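PDB 1YLI: putative acyl-CoA thioester hydrolase HI0827 from Haemophilus influenzae, which probably hydrolyses the thioester bond of a broad range of acyl-coenzyme A substrates, working as a hexamer that binds coenzyme A. Local coordinates for residues S40-G45 and T115-T120. Numbering follows the deposited sequence.
Sequences SQMDMG and TDAVFT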
# COMPACT_ATOMS: atom_id res chain seq x y z
N SER B 40 1.72 9.86 12.55
CA SER B 40 1.17 8.52 12.52
C SER B 40 2.05 7.47 13.22
O SER B 40 1.55 6.62 13.95
CB SER B 40 0.90 8.08 11.06
OG SER B 40 0.23 6.84 11.03
N GLN B 41 3.34 7.51 12.93
CA GLN B 41 4.31 6.58 13.51
C GLN B 41 4.41 6.77 15.03
O GLN B 41 4.49 5.77 15.74
CB GLN B 41 5.71 6.80 12.93
CG GLN B 41 5.85 6.36 11.48
CD GLN B 41 6.02 4.86 11.40
OE1 GLN B 41 6.99 4.30 11.94
NE2 GLN B 41 5.06 4.20 10.80
N MET B 42 4.39 8.03 15.48
CA MET B 42 4.40 8.35 16.92
C MET B 42 3.21 7.76 17.67
O MET B 42 3.35 7.17 18.72
CB MET B 42 4.41 9.87 17.14
CG MET B 42 5.70 10.55 16.65
SD MET B 42 5.51 12.32 16.63
CE MET B 42 6.01 12.60 18.31
N ASP B 43 2.03 7.93 17.10
CA ASP B 43 0.82 7.44 17.71
C ASP B 43 0.79 5.90 17.79
O ASP B 43 0.41 5.32 18.81
CB ASP B 43 -0.36 7.95 16.89
CG ASP B 43 -1.71 7.72 17.56
OD1 ASP B 43 -1.91 8.18 18.70
OD2 ASP B 43 -2.58 7.10 16.96
N MET B 44 1.10 5.26 16.65
CA MET B 44 1.18 3.82 16.54
C MET B 44 2.23 3.25 17.51
O MET B 44 1.96 2.25 18.22
CB MET B 44 1.54 3.47 15.08
CG MET B 44 1.26 2.04 14.60
SD MET B 44 -0.29 1.85 13.67
CE MET B 44 -1.44 2.31 14.94
N GLY B 45 3.40 3.87 17.55
CA GLY B 45 4.48 3.38 18.37
C GLY B 45 4.17 3.64 19.84
O GLY B 45 4.32 2.75 20.65
N THR B 115 11.42 15.40 16.32
CA THR B 115 10.34 15.93 17.13
C THR B 115 10.13 15.09 18.39
O THR B 115 10.72 14.03 18.52
CB THR B 115 9.02 16.01 16.32
OG1 THR B 115 8.11 16.87 17.02
CG2 THR B 115 8.39 14.63 16.06
N ASP B 116 9.31 15.58 19.29
CA ASP B 116 8.74 14.76 20.37
C ASP B 116 7.38 15.32 20.78
O ASP B 116 7.08 16.50 20.53
CB ASP B 116 9.69 14.62 21.60
CG ASP B 116 10.08 15.97 22.24
OD1 ASP B 116 9.21 16.69 22.74
OD2 ASP B 116 11.29 16.29 22.31
N ALA B 117 6.58 14.49 21.45
CA ALA B 117 5.29 14.96 21.94
C ALA B 117 4.68 13.93 22.85
O ALA B 117 4.90 12.73 22.69
CB ALA B 117 4.31 15.27 20.75
N VAL B 118 3.88 14.41 23.77
CA VAL B 118 3.15 13.54 24.67
C VAL B 118 1.79 13.19 24.09
O VAL B 118 0.96 14.09 23.78
CB VAL B 118 3.01 14.19 26.07
CG1 VAL B 118 2.16 13.33 27.01
CG2 VAL B 118 4.40 14.36 26.68
N PHE B 119 1.55 11.89 24.01
CA PHE B 119 0.27 11.37 23.63
C PHE B 119 -0.49 10.92 24.86
O PHE B 119 0.09 10.29 25.76
CB PHE B 119 0.47 10.17 22.69
CG PHE B 119 0.85 10.56 21.29
CD1 PHE B 119 2.15 10.98 21.00
CD2 PHE B 119 -0.07 10.52 20.27
CE1 PHE B 119 2.51 11.37 19.71
CE2 PHE B 119 0.29 10.89 19.00
CZ PHE B 119 1.59 11.32 18.71
N THR B 120 -1.80 11.23 24.90
CA THR B 120 -2.67 10.68 25.92
C THR B 120 -3.57 9.61 25.34
O THR B 120 -4.35 9.87 24.40
CB THR B 120 -3.53 11.75 26.58
OG1 THR B 120 -2.67 12.78 27.03
CG2 THR B 120 -4.27 11.15 27.80
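Met42 wraps round the CE1-CZ side of the Phe119 ring where the central helix of the hotdog fold, residues 35-54, packs against the antiparallel sheet that wraps it. The axes of 40-45 and 115-120 approach to 9.5 Å, and the gap is filled mainly by side chains, some of them packed against backbone atoms, with no hydrogen bond between the two segments. The CA-CB bond of Met42 points toward the strand, which sets CB 3.5 Å from both CE1 and CZ of Phe119. With CG anti to the carbonyl carbon (chi1 -66°) and chi2 extended, SD comes to 3.7 Å from Thr115 CG2; the bend at chi3 (88°) then places CE beside the strand backbone, 3.7 Å from Ala117 N. That same methyl lies in the plane of the Phe119 ring, at its edge, and 4.0 Å from Ala117 CB.

The Phe119 ring lies against the helix backbone, with Met42 C over one face and Asp43 CA making an off-centre CH-pi contact. The Asp43 and Phe119 side chains cross at about a right angle, though the carboxylate and ring planes are only 36° apart. The carboxylate is buried but not left without partners: OD1 hydrogen-bonds to Thr60 OG1, a residue of the coenzyme A pocket, and OD2 to Gly36 N of a second subunit, so the group ties helix, sheet and subunit interface together near a bound coenzyme A. The same OD1 also rests obliquely against the ring, 3.4 Å from Phe119 CD2.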